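Local coordinates for protein arginine kinase (PDB 6VVG) that probably acts as a serine/threonine protein kinase of a granulovirus, with activity that relies on side-to-side dimerization centred on the regulatory alpha C helix, and binds AMP, at residues M105-T108 with R109-L113; S181-K184 with I185-E188; A249-F252 with V253-L257; L265-Y268 with D269-I272. All blocks are in the same frame, centred on the assembly; numbering follows the deposited sequence.

Interaction 1 of 4, residues M105-T108 with R109-L113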
ATOM      1  N   MET A 105      12.256  26.438  21.406  1.00 17.21           N
ATOM      2  CA  MET A 105      12.676  27.437  22.385  1.00 18.00           C
ATOM      3  C   MET A 105      14.124  27.860  22.165  1.00 22.79           C
ATOM      4  O   MET A 105      14.448  29.047  22.265  1.00 22.49           O
ATOM      5  CB  MET A 105      12.506  26.891  23.799  1.00 30.64           C
ATOM      6  CG  MET A 105      11.117  26.417  24.146  1.00 43.35           C
ATOM      7  SD  MET A 105      10.684  26.660  25.883  1.00 49.46           S
ATOM      8  CE  MET A 105      11.873  25.594  26.691  1.00 38.23           C
ATOM      9  N   ASN A 106      15.006  26.914  21.850  1.00 15.87           N
ATOM     10  CA  ASN A 106      16.423  27.201  21.630  1.00 20.15           C
ATOM     11  C   ASN A 106      16.596  27.684  20.197  1.00 22.42           C
ATOM     12  O   ASN A 106      16.805  26.897  19.273  1.00 34.48           O
ATOM     13  CB  ASN A 106      17.267  25.962  21.900  1.00 20.93           C
ATOM     14  CG  ASN A 106      16.817  24.762  21.080  1.00 23.00           C
ATOM     15  OD1 ASN A 106      15.629  24.444  21.017  1.00 17.81           O
ATOM     16  ND2 ASN A 106      17.770  24.096  20.437  1.00 19.46           N
ATOM     17  N   ASP A 107      16.507  28.997  20.005  1.00 20.78           N
ATOM     18  CA  ASP A 107      16.590  29.602  18.678  1.00 21.00           C
ATOM     19  C   ASP A 107      17.803  30.523  18.634  1.00 22.53           C
ATOM     20  O   ASP A 107      17.688  31.741  18.794  1.00 40.36           O
ATOM     21  CB  ASP A 107      15.288  30.352  18.364  1.00 15.09           C
ATOM     22  CG  ASP A 107      15.201  30.796  16.920  1.00 25.28           C
ATOM     23  OD1 ASP A 107      15.915  30.225  16.069  1.00 19.18           O
ATOM     24  OD2 ASP A 107      14.407  31.717  16.638  1.00 30.29           O
ATOM     25  N   THR A 108      18.968  29.932  18.371  1.00 16.33           N
ATOM     26  CA  THR A 108      20.200  30.702  18.287  1.00 18.53           C
ATOM     27  C   THR A 108      20.379  31.356  16.927  1.00 15.66           C
ATOM     28  O   THR A 108      21.141  32.323  16.812  1.00 20.32           O
ATOM     29  CB  THR A 108      21.410  29.807  18.573  1.00 19.74           C
ATOM     30  OG1 THR A 108      21.414  28.704  17.659  1.00 19.17           O
ATOM     31  CG2 THR A 108      21.373  29.285  20.004  1.00 17.89           C
ATOM     32  N   ARG A 109      19.693  30.858  15.900  1.00 25.17           N
ATOM     33  CA  ARG A 109      19.881  31.317  14.532  1.00 19.19           C
ATOM     34  C   ARG A 109      18.805  32.301  14.087  1.00 21.12           C
ATOM     35  O   ARG A 109      18.698  32.587  12.890  1.00 20.29           O
ATOM     36  CB  ARG A 109      19.920  30.117  13.586  1.00 16.98           C
ATOM     37  CG  ARG A 109      20.952  29.061  13.962  1.00 20.41           C
ATOM     38  CD  ARG A 109      21.151  28.061  12.820  1.00 18.30           C
ATOM     39  NE  ARG A 109      21.575  28.747  11.601  1.00 22.82           N
ATOM     40  CZ  ARG A 109      21.230  28.380  10.373  1.00 29.29           C
ATOM     41  NH1 ARG A 109      21.660  29.077   9.329  1.00 35.30           N
ATOM     42  NH2 ARG A 109      20.460  27.316  10.187  1.00 22.05           N
ATOM     43  N   GLU A 110      18.015  32.825  15.022  1.00 19.53           N
ATOM     44  CA  GLU A 110      17.020  33.856  14.726  1.00 19.44           C
ATOM     45  C   GLU A 110      16.030  33.386  13.663  1.00 18.04           C
ATOM     46  O   GLU A 110      15.623  34.150  12.785  1.00 23.82           O
ATOM     47  CB  GLU A 110      17.692  35.160  14.293  1.00 21.07           C
ATOM     48  CG  GLU A 110      18.706  35.708  15.284  1.00 40.46           C
ATOM     49  CD  GLU A 110      18.055  36.314  16.512  1.00 39.76           C
ATOM     50  OE1 GLU A 110      17.425  37.386  16.389  1.00 55.08           O
ATOM     51  OE2 GLU A 110      18.175  35.716  17.600  1.00 46.54           O
ATOM     52  N   LEU A 111      15.631  32.122  13.750  1.00 19.95           N
ATOM     53  CA  LEU A 111      14.662  31.579  12.809  1.00 20.01           C
ATOM     54  C   LEU A 111      13.264  32.078  13.153  1.00 15.90           C
ATOM     55  O   LEU A 111      12.838  32.015  14.309  1.00 19.11           O
ATOM     56  CB  LEU A 111      14.695  30.053  12.839  1.00 15.32           C
ATOM     57  CG  LEU A 111      16.057  29.398  12.605  1.00 19.20           C
ATOM     58  CD1 LEU A 111      15.948  27.890  12.490  1.00 21.40           C
ATOM     59  CD2 LEU A 111      16.706  29.989  11.347  1.00 27.87           C
ATOM     60  N   ARG A 112      12.550  32.579  12.149  1.00 16.04           N
ATOM     61  CA  ARG A 112      11.160  32.961  12.346  1.00 14.86           C
ATOM     62  C   ARG A 112      10.369  32.735  11.067  1.00 17.47           C
ATOM     63  O   ARG A 112      10.898  32.863   9.960  1.00 20.18           O
ATOM     64  CB  ARG A 112      11.014  34.428  12.769  1.00 15.78           C
ATOM     65  CG  ARG A 112      12.078  34.949  13.718  1.00 38.16           C
ATOM     66  CD  ARG A 112      11.659  36.300  14.307  1.00 50.34           C
ATOM     67  NE  ARG A 112      10.986  37.152  13.327  1.00 59.29           N
ATOM     68  CZ  ARG A 112       9.670  37.320  13.257  1.00 62.56           C
ATOM     69  NH1 ARG A 112       9.150  38.113  12.329  1.00 59.12           N
ATOM     70  NH2 ARG A 112       8.873  36.700  14.116  1.00 57.43           N
ATOM     71  N   LEU A 113       9.082  32.428  11.237  1.00 12.80           N
ATOM     72  CA  LEU A 113       8.133  32.287  10.137  1.00 11.04           C
ATOM     73  C   LEU A 113       7.025  33.314  10.338  1.00 15.11           C
ATOM     74  O   LEU A 113       6.237  33.204  11.284  1.00 15.88           O
ATOM     75  CB  LEU A 113       7.550  30.875  10.090  1.00 14.87           C
ATOM     76  CG  LEU A 113       8.466  29.704   9.741  1.00 16.97           C
ATOM     77  CD1 LEU A 113       7.744  28.378   9.990  1.00 17.81           C
ATOM     78  CD2 LEU A 113       8.928  29.798   8.302  1.00 15.56           C
TER
HETATM   79  O   HOH W   1      17.977  28.706  15.697  1.00 20.52           O

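Interaction 2 of 4, residues S181-K184 with I185-E188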
ATOM      1  N   SER A 181      -6.426  13.303  15.896  1.00 11.87           N
ATOM      2  CA  SER A 181      -7.735  13.912  15.723  1.00 12.41           C
ATOM      3  C   SER A 181      -8.761  13.247  16.636  1.00  7.81           C
ATOM      4  O   SER A 181      -8.551  12.126  17.108  1.00  7.85           O
ATOM      5  CB  SER A 181      -8.191  13.787  14.274  1.00  8.05           C
ATOM      6  OG  SER A 181      -8.593  12.456  13.987  1.00 10.36           O
ATOM      7  N   PRO A 182      -9.889  13.919  16.899  1.00  7.93           N
ATOM      8  CA  PRO A 182     -10.951  13.256  17.681  1.00 10.39           C
ATOM      9  C   PRO A 182     -11.316  11.895  17.115  1.00 12.03           C
ATOM     10  O   PRO A 182     -11.560  10.945  17.870  1.00 12.27           O
ATOM     11  CB  PRO A 182     -12.126  14.244  17.594  1.00 10.65           C
ATOM     12  CG  PRO A 182     -11.475  15.588  17.351  1.00  8.58           C
ATOM     13  CD  PRO A 182     -10.262  15.287  16.485  1.00  8.48           C
ATOM     14  N   GLU A 183     -11.338  11.777  15.787  1.00 12.24           N
ATOM     15  CA  GLU A 183     -11.746  10.531  15.149  1.00 16.30           C
ATOM     16  C   GLU A 183     -10.711   9.433  15.358  1.00 14.26           C
ATOM     17  O   GLU A 183     -11.070   8.269  15.574  1.00 14.16           O
ATOM     18  CB  GLU A 183     -11.982  10.775  13.659  1.00  9.13           C
ATOM     19  CG  GLU A 183     -13.193  11.656  13.342  1.00 12.83           C
ATOM     20  CD  GLU A 183     -13.009  13.100  13.774  1.00 14.34           C
ATOM     21  OE1 GLU A 183     -11.878  13.620  13.664  1.00  9.89           O
ATOM     22  OE2 GLU A 183     -13.996  13.716  14.232  1.00 16.66           O
ATOM     23  N   LYS A 184      -9.422   9.773  15.287  1.00 10.11           N
ATOM     24  CA  LYS A 184      -8.399   8.762  15.534  1.00  9.70           C
ATOM     25  C   LYS A 184      -8.417   8.316  16.989  1.00 11.39           C
ATOM     26  O   LYS A 184      -8.215   7.130  17.284  1.00 13.44           O
ATOM     27  CB  LYS A 184      -7.012   9.284  15.158  1.00 12.15           C
ATOM     28  CG  LYS A 184      -5.921   8.215  15.265  1.00 11.91           C
ATOM     29  CD  LYS A 184      -4.610   8.648  14.616  1.00 13.54           C
ATOM     30  CE  LYS A 184      -3.521   7.602  14.843  1.00 12.69           C
ATOM     31  NZ  LYS A 184      -2.351   7.788  13.942  1.00 10.59           N
ATOM     32  N   ILE A 185      -8.653   9.251  17.915  1.00  8.06           N
ATOM     33  CA  ILE A 185      -8.797   8.880  19.319  1.00 10.53           C
ATOM     34  C   ILE A 185      -9.910   7.855  19.479  1.00 11.12           C
ATOM     35  O   ILE A 185      -9.798   6.912  20.271  1.00 13.09           O
ATOM     36  CB  ILE A 185      -9.056  10.131  20.183  1.00  9.94           C
ATOM     37  CG1 ILE A 185      -7.818  11.030  20.206  1.00 11.66           C
ATOM     38  CG2 ILE A 185      -9.451   9.725  21.596  1.00  9.69           C
ATOM     39  CD1 ILE A 185      -8.097  12.456  20.643  1.00 15.98           C
ATOM     40  N   ARG A 186     -10.994   8.012  18.718  1.00 10.49           N
ATOM     41  CA  ARG A 186     -12.158   7.141  18.806  1.00 11.74           C
ATOM     42  C   ARG A 186     -12.048   5.922  17.892  1.00 10.79           C
ATOM     43  O   ARG A 186     -13.059   5.259  17.630  1.00 12.10           O
ATOM     44  CB  ARG A 186     -13.428   7.935  18.484  1.00 10.40           C
ATOM     45  CG  ARG A 186     -13.691   9.091  19.447  1.00 12.16           C
ATOM     46  CD  ARG A 186     -15.093   9.671  19.303  1.00 11.61           C
ATOM     47  NE  ARG A 186     -15.373  10.136  17.947  1.00 16.26           N
ATOM     48  CZ  ARG A 186     -15.308  11.407  17.561  1.00 18.77           C
ATOM     49  NH1 ARG A 186     -14.970  12.352  18.427  1.00  9.52           N
ATOM     50  NH2 ARG A 186     -15.581  11.733  16.306  1.00 18.20           N
ATOM     51  N   HIS A 187     -10.845   5.613  17.413  1.00 10.26           N
ATOM     52  CA  HIS A 187     -10.590   4.414  16.614  1.00 14.30           C
ATOM     53  C   HIS A 187     -11.493   4.339  15.382  1.00 13.47           C
ATOM     54  O   HIS A 187     -11.969   3.266  15.008  1.00 21.41           O
ATOM     55  CB  HIS A 187     -10.741   3.142  17.456  1.00 18.26           C
ATOM     56  CG  HIS A 187      -9.680   2.969  18.498  1.00 16.00           C
ATOM     57  ND1 HIS A 187      -8.385   2.605  18.195  1.00 18.43           N
ATOM     58  CD2 HIS A 187      -9.726   3.105  19.845  1.00 12.33           C
ATOM     59  CE1 HIS A 187      -7.679   2.530  19.308  1.00 12.40           C
ATOM     60  NE2 HIS A 187      -8.468   2.830  20.323  1.00 22.46           N
ATOM     61  N   GLU A 188     -11.733   5.479  14.742  1.00 13.80           N
ATOM     62  CA  GLU A 188     -12.344   5.455  13.422  1.00 10.53           C
ATOM     63  C   GLU A 188     -11.331   4.955  12.395  1.00 12.02           C
ATOM     64  O   GLU A 188     -10.118   4.968  12.623  1.00  9.62           O
ATOM     65  CB  GLU A 188     -12.850   6.844  13.033  1.00 10.91           C
ATOM     66  CG  GLU A 188     -14.015   7.343  13.866  1.00 14.84           C
ATOM     67  CD  GLU A 188     -14.736   8.520  13.224  1.00 16.35           C
ATOM     68  OE1 GLU A 188     -14.543   8.767  12.015  1.00 16.02           O
ATOM     69  OE2 GLU A 188     -15.492   9.207  13.936  1.00 21.54           O
TER

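Interaction 3 of 4, residues A249-F252 with V253-L257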
ATOM      1  N   ALA A 249      -6.200  34.319   9.474  1.00 15.59           N
ATOM      2  CA  ALA A 249      -5.355  33.240   9.975  1.00 14.43           C
ATOM      3  C   ALA A 249      -5.960  32.607  11.220  1.00 13.32           C
ATOM      4  O   ALA A 249      -5.927  31.382  11.383  1.00 16.61           O
ATOM      5  CB  ALA A 249      -3.950  33.765  10.271  1.00 12.02           C
ATOM      6  N   ASN A 250      -6.514  33.426  12.111  1.00 10.65           N
ATOM      7  CA  ASN A 250      -7.167  32.879  13.293  1.00 11.71           C
ATOM      8  C   ASN A 250      -8.391  32.063  12.904  1.00 13.52           C
ATOM      9  O   ASN A 250      -8.556  30.928  13.357  1.00 15.59           O
ATOM     10  CB  ASN A 250      -7.543  34.004  14.253  1.00 12.66           C
ATOM     11  CG  ASN A 250      -6.408  34.364  15.190  1.00 19.70           C
ATOM     12  OD1 ASN A 250      -6.015  33.568  16.045  1.00 13.96           O
ATOM     13  ND2 ASN A 250      -5.866  35.563  15.027  1.00 15.83           N
ATOM     14  N   ASP A 251      -9.246  32.607  12.036  1.00 11.41           N
ATOM     15  CA  ASP A 251     -10.424  31.858  11.611  1.00 14.58           C
ATOM     16  C   ASP A 251     -10.038  30.528  10.978  1.00 16.11           C
ATOM     17  O   ASP A 251     -10.767  29.538  11.117  1.00 13.29           O
ATOM     18  CB  ASP A 251     -11.252  32.688  10.631  1.00 15.64           C
ATOM     19  CG  ASP A 251     -12.655  32.149  10.455  1.00 22.80           C
ATOM     20  OD1 ASP A 251     -13.436  32.193  11.428  1.00 13.27           O
ATOM     21  OD2 ASP A 251     -12.975  31.673   9.346  1.00 12.60           O
ATOM     22  N   PHE A 252      -8.896  30.483  10.289  1.00 12.95           N
ATOM     23  CA  PHE A 252      -8.442  29.237   9.680  1.00  9.06           C
ATOM     24  C   PHE A 252      -8.195  28.169  10.737  1.00 13.58           C
ATOM     25  O   PHE A 252      -8.721  27.055  10.643  1.00 11.61           O
ATOM     26  CB  PHE A 252      -7.176  29.495   8.858  1.00 11.93           C
ATOM     27  CG  PHE A 252      -6.666  28.284   8.126  1.00 10.04           C
ATOM     28  CD1 PHE A 252      -7.354  27.773   7.036  1.00 10.40           C
ATOM     29  CD2 PHE A 252      -5.494  27.660   8.525  1.00 10.53           C
ATOM     30  CE1 PHE A 252      -6.885  26.658   6.362  1.00  9.32           C
ATOM     31  CE2 PHE A 252      -5.022  26.544   7.855  1.00  9.72           C
ATOM     32  CZ  PHE A 252      -5.716  26.046   6.772  1.00 12.78           C
ATOM     33  N   VAL A 253      -7.404  28.489  11.765  1.00 10.23           N
ATOM     34  CA  VAL A 253      -7.019  27.454  12.719  1.00 11.15           C
ATOM     35  C   VAL A 253      -8.209  27.049  13.579  1.00 12.59           C
ATOM     36  O   VAL A 253      -8.355  25.875  13.944  1.00 11.15           O
ATOM     37  CB  VAL A 253      -5.819  27.908  13.573  1.00 10.86           C
ATOM     38  CG1 VAL A 253      -4.626  28.233  12.672  1.00 17.63           C
ATOM     39  CG2 VAL A 253      -6.183  29.095  14.446  1.00 12.31           C
ATOM     40  N   ARG A 254      -9.087  28.001  13.908  1.00  9.91           N
ATOM     41  CA  ARG A 254     -10.300  27.633  14.632  1.00 12.61           C
ATOM     42  C   ARG A 254     -11.062  26.551  13.873  1.00 10.08           C
ATOM     43  O   ARG A 254     -11.424  25.509  14.432  1.00  7.99           O
ATOM     44  CB  ARG A 254     -11.218  28.842  14.838  1.00 17.99           C
ATOM     45  CG  ARG A 254     -10.581  30.112  15.361  1.00 39.69           C
ATOM     46  CD  ARG A 254     -10.075  29.981  16.803  1.00 43.90           C
ATOM     47  NE  ARG A 254     -10.087  31.274  17.486  1.00 36.98           N
ATOM     48  CZ  ARG A 254     -10.556  31.469  18.714  1.00 46.07           C
ATOM     49  NH1 ARG A 254     -10.535  32.683  19.249  1.00 38.11           N
ATOM     50  NH2 ARG A 254     -11.029  30.449  19.415  1.00 34.79           N
ATOM     51  N   ARG A 255     -11.336  26.803  12.588  1.00  8.85           N
ATOM     52  CA  ARG A 255     -12.129  25.880  11.784  1.00 10.89           C
ATOM     53  C   ARG A 255     -11.346  24.628  11.418  1.00 11.42           C
ATOM     54  O   ARG A 255     -11.955  23.580  11.188  1.00 14.14           O
ATOM     55  CB  ARG A 255     -12.637  26.593  10.526  1.00 13.12           C
ATOM     56  CG  ARG A 255     -13.539  27.787  10.855  1.00 13.10           C
ATOM     57  CD  ARG A 255     -14.176  28.444   9.630  1.00 23.11           C
ATOM     58  NE  ARG A 255     -15.028  29.568  10.026  1.00 36.90           N
ATOM     59  CZ  ARG A 255     -16.355  29.517  10.087  1.00 39.05           C
ATOM     60  NH1 ARG A 255     -16.996  28.403   9.761  1.00 38.66           N
ATOM     61  NH2 ARG A 255     -17.045  30.585  10.466  1.00 36.68           N
ATOM     62  N   MET A 256     -10.015  24.703  11.384  1.00  8.24           N
ATOM     63  CA  MET A 256      -9.230  23.492  11.167  1.00 10.54           C
ATOM     64  C   MET A 256      -9.336  22.545  12.358  1.00  9.75           C
ATOM     65  O   MET A 256      -9.252  21.324  12.186  1.00 12.86           O
ATOM     66  CB  MET A 256      -7.763  23.842  10.918  1.00  5.41           C
ATOM     67  CG  MET A 256      -7.464  24.435   9.556  1.00 15.78           C
ATOM     68  SD  MET A 256      -7.739  23.305   8.181  1.00 13.35           S
ATOM     69  CE  MET A 256      -6.550  22.009   8.536  1.00  9.46           C
ATOM     70  N   LEU A 257      -9.518  23.084  13.568  1.00  9.50           N
ATOM     71  CA  LEU A 257      -9.444  22.296  14.793  1.00 10.83           C
ATOM     72  C   LEU A 257     -10.778  22.237  15.528  1.00  9.31           C
ATOM     73  O   LEU A 257     -10.813  21.911  16.721  1.00  7.28           O
ATOM     74  CB  LEU A 257      -8.352  22.853  15.710  1.00  9.06           C
ATOM     75  CG  LEU A 257      -6.960  22.801  15.075  1.00 12.56           C
ATOM     76  CD1 LEU A 257      -5.909  23.534  15.880  1.00 13.23           C
ATOM     77  CD2 LEU A 257      -6.551  21.332  14.866  1.00 11.06           C
TER

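Interaction 4 of 4, residues L265-Y268 with D269-I272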
ATOM      1  N   LEU A 265     -12.968  22.235   8.860  1.00 10.92           N
ATOM      2  CA  LEU A 265     -12.388  22.067   7.530  1.00 11.39           C
ATOM      3  C   LEU A 265     -11.726  20.695   7.515  1.00 10.43           C
ATOM      4  O   LEU A 265     -10.551  20.544   7.856  1.00 14.54           O
ATOM      5  CB  LEU A 265     -11.391  23.175   7.219  1.00 12.50           C
ATOM      6  CG  LEU A 265     -11.842  24.617   7.440  1.00  9.24           C
ATOM      7  CD1 LEU A 265     -10.639  25.552   7.371  1.00 12.16           C
ATOM      8  CD2 LEU A 265     -12.897  25.021   6.433  1.00 10.38           C
ATOM      9  N   SER A 266     -12.493  19.677   7.132  1.00 10.60           N
ATOM     10  CA  SER A 266     -12.045  18.293   7.209  1.00  8.32           C
ATOM     11  C   SER A 266     -11.789  17.681   5.840  1.00  7.92           C
ATOM     12  O   SER A 266     -11.528  16.475   5.748  1.00  9.59           O
ATOM     13  CB  SER A 266     -13.073  17.448   7.964  1.00  8.54           C
ATOM     14  OG  SER A 266     -14.332  17.495   7.313  1.00 11.49           O
ATOM     15  N   THR A 267     -11.861  18.478   4.779  1.00  9.34           N
ATOM     16  CA  THR A 267     -11.638  18.005   3.424  1.00 10.49           C
ATOM     17  C   THR A 267     -10.682  18.950   2.711  1.00  9.27           C
ATOM     18  O   THR A 267     -10.503  20.102   3.111  1.00 11.05           O
ATOM     19  CB  THR A 267     -12.948  17.917   2.627  1.00 13.14           C
ATOM     20  OG1 THR A 267     -13.492  19.233   2.466  1.00 11.64           O
ATOM     21  CG2 THR A 267     -13.958  17.034   3.339  1.00 13.65           C
ATOM     22  N   TYR A 268     -10.074  18.449   1.634  1.00  9.53           N
ATOM     23  CA  TYR A 268      -9.194  19.286   0.824  1.00  9.57           C
ATOM     24  C   TYR A 268      -9.910  20.546   0.355  1.00 11.43           C
ATOM     25  O   TYR A 268      -9.395  21.660   0.499  1.00 12.46           O
ATOM     26  CB  TYR A 268      -8.681  18.502  -0.384  1.00 13.44           C
ATOM     27  CG  TYR A 268      -8.022  19.370  -1.437  1.00 16.13           C
ATOM     28  CD1 TYR A 268      -6.778  19.938  -1.212  1.00 12.78           C
ATOM     29  CD2 TYR A 268      -8.647  19.628  -2.653  1.00 19.86           C
ATOM     30  CE1 TYR A 268      -6.166  20.730  -2.164  1.00 12.13           C
ATOM     31  CE2 TYR A 268      -8.042  20.425  -3.614  1.00 19.21           C
ATOM     32  CZ  TYR A 268      -6.801  20.972  -3.362  1.00 14.83           C
ATOM     33  OH  TYR A 268      -6.195  21.764  -4.313  1.00 22.21           O
ATOM     34  N   ASP A 269     -11.107  20.384  -0.216  1.00  8.99           N
ATOM     35  CA  ASP A 269     -11.801  21.519  -0.818  1.00 12.96           C
ATOM     36  C   ASP A 269     -12.151  22.570   0.228  1.00 12.53           C
ATOM     37  O   ASP A 269     -12.047  23.776  -0.031  1.00  9.08           O
ATOM     38  CB  ASP A 269     -13.058  21.038  -1.540  1.00  9.25           C
ATOM     39  CG  ASP A 269     -12.754  20.433  -2.899  1.00 12.36           C
ATOM     40  OD1 ASP A 269     -12.294  21.179  -3.787  1.00 32.07           O
ATOM     41  OD2 ASP A 269     -12.969  19.216  -3.081  1.00 25.40           O
ATOM     42  N   GLU A 270     -12.573  22.135   1.415  1.00  9.44           N
ATOM     43  CA  GLU A 270     -12.854  23.084   2.487  1.00  8.76           C
ATOM     44  C   GLU A 270     -11.599  23.859   2.861  1.00 13.55           C
ATOM     45  O   GLU A 270     -11.624  25.090   2.980  1.00 11.11           O
ATOM     46  CB  GLU A 270     -13.409  22.352   3.707  1.00 11.30           C
ATOM     47  CG  GLU A 270     -14.877  21.994   3.621  1.00 17.15           C
ATOM     48  CD  GLU A 270     -15.310  21.074   4.743  1.00 15.06           C
ATOM     49  OE1 GLU A 270     -14.601  20.078   5.008  1.00 12.64           O
ATOM     50  OE2 GLU A 270     -16.359  21.344   5.361  1.00 12.63           O
ATOM     51  N   ILE A 271     -10.486  23.149   3.048  1.00 11.93           N
ATOM     52  CA  ILE A 271      -9.252  23.797   3.483  1.00  8.85           C
ATOM     53  C   ILE A 271      -8.777  24.793   2.434  1.00 15.20           C
ATOM     54  O   ILE A 271      -8.523  25.966   2.732  1.00 14.45           O
ATOM     55  CB  ILE A 271      -8.170  22.742   3.778  1.00 12.41           C
ATOM     56  CG1 ILE A 271      -8.616  21.819   4.914  1.00  9.21           C
ATOM     57  CG2 ILE A 271      -6.844  23.412   4.112  1.00 10.40           C
ATOM     58  CD1 ILE A 271      -7.793  20.547   5.021  1.00  9.65           C
ATOM     59  N   ILE A 272      -8.655  24.340   1.185  1.00 13.71           N
ATOM     60  CA  ILE A 272      -8.021  25.147   0.151  1.00 12.89           C
ATOM     61  C   ILE A 272      -8.863  26.351  -0.245  1.00 16.78           C
ATOM     62  O   ILE A 272      -8.336  27.300  -0.837  1.00 13.04           O
ATOM     63  CB  ILE A 272      -7.714  24.253  -1.064  1.00 14.92           C
ATOM     64  CG1 ILE A 272      -6.617  24.873  -1.930  1.00 21.50           C
ATOM     65  CG2 ILE A 272      -8.973  24.008  -1.889  1.00 18.79           C
ATOM     66  CD1 ILE A 272      -5.254  24.878  -1.277  1.00 16.41           C
TER

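Interaction 1 of 4, residues M105-T108 with R109-L113
Asp107 and Leu111 face each other across a tight reversal of the backbone, in which Thr108 and Arg109 have torsions close to those of the two middle residues of a type I turn and Glu110 follows in the left-handed region (phi 58°). The aspartate closes this turn with its side chain. Its CG stands opposite the backbone N (chi1 -170°), which swings the carboxylate forward over the peptides that follow. There OD1 accepts a hydrogen bond from Leu111 N at 3.0 Å, and the N-H...O angle of 156° makes this a fairly straight bond. The lone pair used is the syn one, on the side of the other oxygen. A water molecule gives OD1 a second donor: it donates to Asp107 OD1 at 2.6 Å and accepts from Arg109 N at 2.8 Å, so one oxygen grips two amides of the turn, one directly and one through water. The same placement of the carboxylate brings Asp107 OD2 to 2.8 Å from Leu111 O, an acceptor-acceptor approach that probably costs some electrostatic energy. Leu111 also lays its CB against Asp107 OD1, 3.5 Å away, before its side chain turns to Asp101, Phe102 and Arg151. A carboxylate binding the backbone amide four residues on, backed by a bridging water, here shapes a surface turn of the kinase C-lobe, between the hinge region and helix 115-133, the αE helix.

Interaction 2 of 4, residues S181-K184 with I185-E188
The guanidinium of Arg186 lies with one face over the start of the short helix: Pro182 O sits 3.6 Å above its plane, offset toward the rim. NH1 meanwhile touches Pro182 CB at 3.5 Å. The carboxylate of Glu183 runs alongside but is turned almost perpendicular, with planes 88° apart. Its OE2 makes a salt bridge with Arg186 NH2 at 3.3 Å, but as a hydrogen bond this is weak, bent to 128°. NH2 also reaches Glu188 OE2, again weakly, at 3.5 Å, so one nitrogen links two acids whose carboxylates would otherwise probably repel. Glu188 lies beside Glu183 and presses OE2 on its CG at 3.4 Å, while its OE1 is bonded to Gln191. Ser181, Pro182 and Glu183 correspond to the Ala-Pro-Glu motif that ends the activation segment of protein kinases; Glu183 bends at chi2 (68°), and the salt bridge of its OE1 with Arg264 matches the conserved Glu–Arg ion pair of protein kinases. Ser181 caps the helix, OG accepting from Lys184 N at 3.1 Å. The far end closes in a Schellman motif: Glu188 N binds Glu183 O at 3.0 Å and His187 N binds Lys184 O at 3.0 Å, with His187 at positive phi. Outside the turn, the His187 ring stacks with Tyr173, the extended Lys184 carries NZ to Asn140 and Asp174, Pro182 packs on Trp197 of helix 192-208, and Ile185 on Tyr235 of helix 228-235.

Interaction 3 of 4, residues A249-F252 with V253-L257
Met256 lies along the ring of Phe252, one helical turn earlier, and touches it with two atoms. Its CG stands over the middle of one face, 3.7 Å from the ring centroid and 14° off the normal, a CH-pi contact. SD follows at 4.2 Å from the Phe252 centroid but 33° off the normal, an oblique Met-aromatic approach. The bend at chi2 of the methionine brings SD over toward the ring, while Phe252 meets it with CG held opposite the backbone N (chi1 -177°). On another side of the helix, Arg255 NE reaches Asp251 OD2 at 3.0 Å and OD1 at 3.4 Å. Both bonds are weak, yet together they make a salt bridge in which Asp251 OD2 lies at the guanidinium edge, near its plane, although the two groups are turned well out of parallel. Elsewhere two aliphatic parts lean on a single carbonyl of the preceding turn: Arg254 CG lies 3.0 Å from Asn250 O, and Val253 CG2 lies 3.2 Å from the same oxygen. These pairs belong to helix 247-256, the αH helix of the kinase C-lobe, with i to i+4 backbone bonds such as Met256 N to Phe252 O at 2.8 Å. A second shell holds the polar groups: His274 donates from NE2 to Asp251 OD2 and also meets the Phe252 ring edge-to-face, while Ile242 N holds Asn250 OD1. Beyond them, Phe252 reaches Ile122 of helix 115-133 and Ala203 of helix 192-208, and Val253 packs on Tyr204 and Leu207 of the latter helix.

Interaction 4 of 4, residues L265-Y268 with D269-I272
Thr267 is the N-cap of helix 268-272, the αI helix of the kinase C-lobe, and Glu270 answers it from the first turn. With Thr267 chi1 at 65°, OG1 sits between the backbone N and the carbonyl carbon, where it accepts from Glu270 N at 3.2 Å. The same hydroxyl donates to Glu270 OE1, 2.9 Å away. The glutamate places that oxygen by extending beyond CG (chi2 170°), so that its carboxylate reaches back past the helix start. OE1 accepts a second hydrogen bond, from Ser266 N at 3.0 Å, and its two donors come from opposite faces of the carboxylate plane, which should restrict its rotation. Apolar contacts flank the cap: Leu265 CD2 rests on Glu270 CB at 3.8 Å, and Leu265 CB meets Ile271 CG1 at 3.9 Å. The leucine and Ile271 also pack on Met256 of helix 247-256. Tyr268 swings its ring along the helix (chi1 167°) toward Ile272, while its side chain also touches Trp196, Val126 and Asn130. A CH-pi contact puts Ile272 CG2 over one face of the ring, displaced toward the rim, 4.2 Å from the Tyr268 centroid.

In the fold
Of these local contacts, interaction 2 is largely buried and interaction 3 partly so, whereas interactions 1 and 4 lie at the surface. Interactions 3 and 4 touch: Arg255 O and Leu265 N are 2.9 Å apart, a probable hydrogen bond, and Met256 SD packs 3.7 Å from Ile271 CG1, tying helix 247-256 to helix 268-272. Interaction 2 approaches both without touching. Interaction 1 stands apart, its nearest atoms at least about 10 Å from those of the others. A carboxylate and water hold interaction 1, a salt-bridge network and both helix ends mark interaction 2, a hydroxyl–carboxylate N-cap with apolar packing interaction 4, and interaction 3 pairs a buried Met-aromatic contact with a more exposed salt bridge.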